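Local coordinates for outer envelope protein 64, mitochondrial (Arabidopsis thaliana, PDB 6HPG) that probably serves as a chaperone receptor that mediates Hsp90-dependent targeting of proteins to mitochondria, the part described here being its TPR domain, at residues V8-E11 and K12-A16; K91-A94 and A95-H99; Q106-T109 and A110-E114. All coordinates share one frame; numbering follows the deposited sequence.

Interaction 1: V8-E11 and K12-A16; sequences VMKE and KGNAA
V8-E11 and K12-A16 are consecutive turns of helix 2-18, both within TPR 1, joined by i to i+4 backbone bonds: K12 N to V8 O, G13 N to M9 O, N14 N to K10 O and A15 N to E11 O. The straightest runs from G13 N to M9 O, 2.9 Å with 167° at the hydrogen. K12 bends back along the helix over the preceding turn. Its chain lies beside V8, both pointing the same way, and NZ ends 3.7 Å from V8 CG1. M9, folded at chi2 and chi3, brings its methyl CE 3.6 Å from K12 NZ; the M9 side chain also packs on helix 22-35, touching E31, A32 and L35. On another side K10 leaves with CG anti to the backbone N (chi1 -175°), crosses the N14 side chain obliquely and forms a salt bridge from NZ to E7. N14 OD1 is hydrogen-bonded to Y29, which helps fix the amide's rotation. K10 NZ and N14 ND2 both bond to the backbone of the bound peptide, consistent with the lysine and asparagine of a carboxylate-clamp TPR groove. Between these two side chains the closest atoms are K10 CE and N14 ND2, 3.8 Å apart.

Interaction 2: K91-A94 and A95-H99; sequences KEAA and ADFRH
K91-A94 runs straight into A95-H99 within helix 90-103, with A95 N, D96 N, F97 N and R98 N bonded to K91 O, E92 O, A93 O and A94 O in turn, the shortest being R98 N to A94 O at 2.7 Å. The D96 carboxylate is held from outside the two segments: R84 forms a salt bridge with OD2 and also donates to E92 O, while R80 holds OD1. One arginine therefore ties the D96 carboxylate to the backbone one turn earlier, and the two guanidinium groups would be expected to favour its charged form.

These residues belong to TPR 3. F97, with CG beside the backbone N (chi1 -76°), reaches back along the helix until CD2 lies 4.3 Å from A93 CB. Helices 74-86 and 108-118 enclose this pair, L117 touching both residues, with T82 and A113 touching F97. A93 O takes a bond from F97 N at 165° and a weak one from D96 N. Elsewhere R98 stretches from CG to NE over the previous turn, its CB 3.2 Å from A94 O. The methyl A94 CB then sits 4.2 Å above one face of the guanidinium, offset toward its rim; I121 packs on both residues. K91 folds round so that NZ comes within 4.4 Å of A95 CB, and this ammonium remains 5.9 Å from R98 NH1, two like charges that do not meet.

Interaction 3: Q106-T109 and A110-E114; sequences QNKT and AKVAE
The N107 carboxamide offers the OD1 end of its plane to A110 N, which lies in the carbonyl plane 2.9 Å from OD1, with a nearly straight 170° at the hydrogen. T109 N adds a weak bond to the same oxygen, so two N-H groups of the first turn converge on it. At the amide's other end ND2 is hydrogen-bonded to E104 and weakly to the backbone of the bound peptide, fixing which way round the group sits. With CG anti to the backbone N (chi1 -173°), the side chain curls forward and OD1 also meets A110 CB at 3.6 Å. The second amide, that of Q106, is linked to K111 through one water, which donates to OE1 and accepts from NZ at 2.7 Å. K111 bends at chi3 to get there, passing CE 3.7 Å from Q106 O. K108 crosses V112 at about a right angle, NZ lying 3.3 Å from V112 CG2. In the backbone, V112 N to K108 O and A113 N to T109 O are regular, while K111 N to N107 O is weak at 3.4 Å. L78 of helix 74-86 touches N107, T109 and A110. An asparagine N-cap thus starts helix 108-118, the helix that follows TPR 3.

In the fold
The three contacts follow one another along an all-helical TPR domain, each within its own helix or at its start. Interaction 1, on helix 2-18, stands at one end; its centre is 29 Å from that of interaction 2 and 27 Å from that of interaction 3, and it lies across the chain's centre from both. Interactions 2 and 3 lie on the successive helices 90-103 and 108-118, with centres 11 Å apart, and they touch: F97 CD2 packs 3.5 Å from A113 CB. Helix 108-118 packs against helix 90-103 of TPR 3. Residues of interactions 1 and 3 both reach the bound peptide, consistent with a peptide-binding surface that spans the domain from TPR 1 to the start of helix 108-118.

Interaction 1: V8-E11 and K12-A16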
loop_
_atom_site.group_PDB
_atom_site.type_symbol
_atom_site.label_atom_id
_atom_site.label_comp_id
_atom_site.label_asym_id
_atom_site.label_seq_id
_atom_site.Cartn_x
_atom_site.Cartn_y
_atom_site.Cartn_z
ATOM N N VAL A 8 8.926 -0.876 -16.349
ATOM C CA VAL A 8 8.262 -1.919 -17.136
ATOM C C VAL A 8 7.724 -3.012 -16.238
ATOM O O VAL A 8 6.526 -3.377 -16.342
ATOM C CB VAL A 8 9.171 -2.432 -18.291
ATOM C CG1 VAL A 8 8.609 -3.691 -18.972
ATOM C CG2 VAL A 8 9.350 -1.303 -19.315
ATOM N N MET A 9 8.546 -3.459 -15.292
ATOM C CA MET A 9 8.119 -4.466 -14.335
ATOM C C MET A 9 6.949 -3.922 -13.470
ATOM O O MET A 9 5.960 -4.637 -13.232
ATOM C CB MET A 9 9.293 -4.842 -13.459
ATOM C CG MET A 9 10.449 -5.495 -14.229
ATOM S SD MET A 9 9.904 -7.076 -14.850
ATOM C CE MET A 9 9.462 -6.782 -16.526
ATOM N N LYS A 10 7.050 -2.662 -13.033
ATOM C CA LYS A 10 5.947 -2.083 -12.322
ATOM C C LYS A 10 4.676 -2.152 -13.128
ATOM O O LYS A 10 3.641 -2.634 -12.622
ATOM C CB LYS A 10 6.235 -0.653 -11.858
ATOM C CG LYS A 10 5.098 -0.095 -10.992
ATOM C CD LYS A 10 4.914 1.389 -11.135
ATOM C CE LYS A 10 4.309 1.732 -12.484
ATOM N NZ LYS A 10 3.938 3.184 -12.498
ATOM N N GLU A 11 4.748 -1.741 -14.391
ATOM C CA GLU A 11 3.551 -1.736 -15.236
ATOM C C GLU A 11 2.966 -3.154 -15.434
ATOM O O GLU A 11 1.758 -3.310 -15.454
ATOM C CB GLU A 11 3.819 -1.017 -16.561
ATOM C CG GLU A 11 4.165 0.467 -16.319
ATOM C CD GLU A 11 4.713 1.210 -17.532
ATOM O OE1 GLU A 11 4.901 0.598 -18.603
ATOM O OE2 GLU A 11 4.943 2.436 -17.405
ATOM N N LYS A 12 3.822 -4.171 -15.491
ATOM C CA LYS A 12 3.396 -5.582 -15.648
ATOM C C LYS A 12 2.720 -6.043 -14.363
ATOM O O LYS A 12 1.692 -6.742 -14.371
ATOM C CB LYS A 12 4.613 -6.482 -15.960
ATOM C CG LYS A 12 4.765 -6.985 -17.396
ATOM C CD LYS A 12 5.111 -5.949 -18.440
ATOM C CE LYS A 12 5.813 -6.580 -19.640
ATOM N NZ LYS A 12 7.224 -7.049 -19.390
ATOM N N GLY A 13 3.278 -5.619 -13.251
ATOM C CA GLY A 13 2.637 -5.824 -11.946
ATOM C C GLY A 13 1.227 -5.244 -11.895
ATOM O O GLY A 13 0.318 -5.886 -11.369
ATOM N N ASN A 14 1.076 -4.018 -12.408
ATOM C CA ASN A 14 -0.205 -3.302 -12.358
ATOM C C ASN A 14 -1.216 -4.057 -13.222
ATOM O O ASN A 14 -2.351 -4.199 -12.829
ATOM C CB ASN A 14 -0.074 -1.837 -12.790
ATOM C CG ASN A 14 0.639 -0.950 -11.739
ATOM O OD1 ASN A 14 1.023 -1.382 -10.644
ATOM N ND2 ASN A 14 0.814 0.285 -12.086
ATOM N N ALA A 15 -0.779 -4.588 -14.362
ATOM C CA ALA A 15 -1.665 -5.389 -15.191
ATOM C C ALA A 15 -2.039 -6.692 -14.473
ATOM O O ALA A 15 -3.208 -7.082 -14.491
ATOM C CB ALA A 15 -1.047 -5.655 -16.573
ATOM N N ALA A 16 -1.068 -7.346 -13.825
ATOM C CA ALA A 16 -1.353 -8.557 -13.077
ATOM C C ALA A 16 -2.341 -8.288 -11.948
ATOM O O ALA A 16 -3.290 -9.059 -11.717
ATOM C CB ALA A 16 -0.060 -9.167 -12.529
#

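Interaction 2: K91-A94 and A95-H99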
loop_
_atom_site.group_PDB
_atom_site.type_symbol
_atom_site.label_atom_id
_atom_site.label_comp_id
_atom_site.label_asym_id
_atom_site.label_seq_id
_atom_site.Cartn_x
_atom_site.Cartn_y
_atom_site.Cartn_z
ATOM N N LYS A 91 -5.601 0.638 17.451
ATOM C CA LYS A 91 -4.991 1.913 17.870
ATOM C C LYS A 91 -4.000 2.338 16.798
ATOM O O LYS A 91 -4.042 3.470 16.318
ATOM C CB LYS A 91 -4.309 1.790 19.272
ATOM C CG LYS A 91 -2.990 2.559 19.518
ATOM C CD LYS A 91 -3.169 3.878 20.275
ATOM C CE LYS A 91 -2.032 4.878 20.040
ATOM N NZ LYS A 91 -2.195 5.730 18.820
ATOM N N GLU A 92 -3.130 1.404 16.417
ATOM C CA GLU A 92 -2.157 1.634 15.343
ATOM C C GLU A 92 -2.792 1.904 13.958
ATOM O O GLU A 92 -2.305 2.736 13.193
ATOM C CB GLU A 92 -1.194 0.455 15.279
ATOM C CG GLU A 92 -0.288 0.372 16.487
ATOM C CD GLU A 92 0.334 -0.999 16.626
ATOM O OE1 GLU A 92 1.166 -1.346 15.770
ATOM O OE2 GLU A 92 -0.019 -1.720 17.587
ATOM N N ALA A 93 -3.889 1.214 13.657
ATOM C CA ALA A 93 -4.635 1.499 12.430
ATOM C C ALA A 93 -5.103 2.958 12.449
ATOM O O ALA A 93 -4.848 3.689 11.495
ATOM C CB ALA A 93 -5.831 0.563 12.245
ATOM N N ALA A 94 -5.760 3.371 13.533
ATOM C CA ALA A 94 -6.315 4.729 13.599
ATOM C C ALA A 94 -5.226 5.762 13.392
ATOM O O ALA A 94 -5.427 6.733 12.711
ATOM C CB ALA A 94 -7.050 4.979 14.909
ATOM N N ALA A 95 -4.059 5.553 13.971
ATOM C CA ALA A 95 -2.979 6.482 13.749
ATOM C C ALA A 95 -2.688 6.663 12.248
ATOM O O ALA A 95 -2.497 7.809 11.759
ATOM C CB ALA A 95 -1.755 6.027 14.493
ATOM N N ASP A 96 -2.661 5.539 11.520
ATOM C CA ASP A 96 -2.361 5.575 10.107
ATOM C C ASP A 96 -3.535 6.167 9.332
ATOM O O ASP A 96 -3.319 6.997 8.444
ATOM C CB ASP A 96 -2.074 4.189 9.548
ATOM C CG ASP A 96 -0.746 3.639 9.942
ATOM O OD1 ASP A 96 0.212 4.371 10.302
ATOM O OD2 ASP A 96 -0.667 2.397 9.825
ATOM N N PHE A 97 -4.769 5.781 9.666
ATOM C CA PHE A 97 -5.891 6.354 8.948
ATOM C C PHE A 97 -5.958 7.887 9.266
ATOM O O PHE A 97 -6.371 8.676 8.425
ATOM C CB PHE A 97 -7.219 5.610 9.228
ATOM C CG PHE A 97 -7.358 4.266 8.503
ATOM C CD1 PHE A 97 -7.406 4.193 7.108
ATOM C CD2 PHE A 97 -7.509 3.067 9.231
ATOM C CE1 PHE A 97 -7.533 2.957 6.465
ATOM C CE2 PHE A 97 -7.638 1.832 8.586
ATOM C CZ PHE A 97 -7.644 1.774 7.206
ATOM N N ARG A 98 -5.522 8.300 10.462
ATOM C CA ARG A 98 -5.550 9.732 10.831
ATOM C C ARG A 98 -4.510 10.493 10.074
ATOM O O ARG A 98 -4.774 11.588 9.576
ATOM C CB ARG A 98 -5.446 9.924 12.326
ATOM C CG ARG A 98 -6.815 9.753 13.018
ATOM C CD ARG A 98 -6.654 9.620 14.508
ATOM N NE ARG A 98 -7.930 9.465 15.202
ATOM C CZ ARG A 98 -8.073 8.979 16.436
ATOM N NH1 ARG A 98 -7.026 8.594 17.158
ATOM N NH2 ARG A 98 -9.287 8.908 16.982
ATOM N N HIS A 99 -3.326 9.887 9.921
ATOM C CA HIS A 99 -2.277 10.530 9.177
ATOM C C HIS A 99 -2.538 10.671 7.671
ATOM O O HIS A 99 -2.110 11.667 7.057
ATOM C CB HIS A 99 -0.923 9.863 9.383
ATOM C CG HIS A 99 0.203 10.773 9.047
ATOM N ND1 HIS A 99 0.483 11.900 9.794
ATOM C CD2 HIS A 99 1.082 10.771 8.021
ATOM C CE1 HIS A 99 1.518 12.531 9.269
ATOM N NE2 HIS A 99 1.900 11.866 8.193
#

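Interaction 3: Q106-T109 and A110-E114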
loop_
_atom_site.group_PDB
_atom_site.type_symbol
_atom_site.label_atom_id
_atom_site.label_comp_id
_atom_site.label_asym_id
_atom_site.label_seq_id
_atom_site.Cartn_x
_atom_site.Cartn_y
_atom_site.Cartn_z
ATOM N N GLN A 106 -9.579 14.974 2.131
ATOM C CA GLN A 106 -10.869 14.528 1.599
ATOM C C GLN A 106 -10.963 13.002 1.486
ATOM O O GLN A 106 -11.971 12.494 0.985
ATOM C CB GLN A 106 -11.133 15.168 0.221
ATOM C CG GLN A 106 -11.123 16.687 0.222
ATOM C CD GLN A 106 -12.383 17.268 0.821
ATOM O OE1 GLN A 106 -12.345 17.881 1.888
ATOM N NE2 GLN A 106 -13.518 17.054 0.152
ATOM N N ASN A 107 -9.945 12.273 1.956
ATOM C CA ASN A 107 -9.812 10.874 1.602
ATOM C C ASN A 107 -10.961 10.089 2.161
ATOM O O ASN A 107 -11.150 10.018 3.370
ATOM C CB ASN A 107 -8.497 10.300 2.108
ATOM C CG ASN A 107 -8.270 8.900 1.610
ATOM O OD1 ASN A 107 -8.662 7.927 2.252
ATOM N ND2 ASN A 107 -7.670 8.787 0.452
ATOM N N LYS A 108 -11.738 9.483 1.278
ATOM C CA LYS A 108 -12.962 8.825 1.693
ATOM C C LYS A 108 -12.671 7.543 2.483
ATOM O O LYS A 108 -13.427 7.206 3.381
ATOM C CB LYS A 108 -13.885 8.556 0.495
ATOM C CG LYS A 108 -15.280 9.185 0.612
ATOM C CD LYS A 108 -16.191 8.490 1.640
ATOM C CE LYS A 108 -16.494 9.363 2.859
ATOM N NZ LYS A 108 -17.027 8.566 4.006
ATOM N N THR A 109 -11.553 6.870 2.196
ATOM C CA THR A 109 -11.299 5.566 2.751
ATOM C C THR A 109 -10.896 5.677 4.150
ATOM O O THR A 109 -11.306 4.859 4.965
ATOM C CB THR A 109 -10.207 4.831 1.973
ATOM O OG1 THR A 109 -10.808 4.343 0.773
ATOM C CG2 THR A 109 -9.572 3.640 2.749
ATOM N N ALA A 110 -10.038 6.652 4.439
ATOM C CA ALA A 110 -9.681 6.968 5.819
ATOM C C ALA A 110 -10.886 7.407 6.686
ATOM O O ALA A 110 -10.971 7.008 7.828
ATOM C CB ALA A 110 -8.586 8.021 5.836
ATOM N N LYS A 111 -11.791 8.222 6.159
ATOM C CA LYS A 111 -12.986 8.660 6.931
ATOM C C LYS A 111 -13.952 7.522 7.261
ATOM O O LYS A 111 -14.427 7.444 8.380
ATOM C CB LYS A 111 -13.728 9.791 6.218
ATOM C CG LYS A 111 -12.928 11.074 6.234
ATOM C CD LYS A 111 -13.711 12.310 5.800
ATOM C CE LYS A 111 -13.463 12.683 4.349
ATOM N NZ LYS A 111 -13.791 14.117 4.128
ATOM N N VAL A 112 -14.225 6.640 6.297
ATOM C CA VAL A 112 -15.032 5.434 6.537
ATOM C C VAL A 112 -14.345 4.603 7.609
ATOM O O VAL A 112 -14.997 4.186 8.563
ATOM C CB VAL A 112 -15.277 4.598 5.227
ATOM C CG1 VAL A 112 -15.858 3.211 5.508
ATOM C CG2 VAL A 112 -16.194 5.337 4.268
ATOM N N ALA A 113 -13.026 4.412 7.482
ATOM C CA ALA A 113 -12.271 3.611 8.451
ATOM C C ALA A 113 -12.293 4.177 9.874
ATOM O O ALA A 113 -12.367 3.414 10.816
ATOM C CB ALA A 113 -10.816 3.453 8.020
ATOM N N GLU A 114 -12.166 5.498 10.011
ATOM C CA GLU A 114 -12.189 6.155 11.324
ATOM C C GLU A 114 -13.495 5.867 12.063
ATOM O O GLU A 114 -13.478 5.476 13.226
ATOM C CB GLU A 114 -12.015 7.670 11.179
ATOM C CG GLU A 114 -10.577 8.144 10.986
ATOM C CD GLU A 114 -10.473 9.660 11.075
ATOM O OE1 GLU A 114 -11.458 10.363 10.707
ATOM O OE2 GLU A 114 -9.406 10.140 11.535
HETATM O O HOH W 1 -12.719 16.577 4.104
#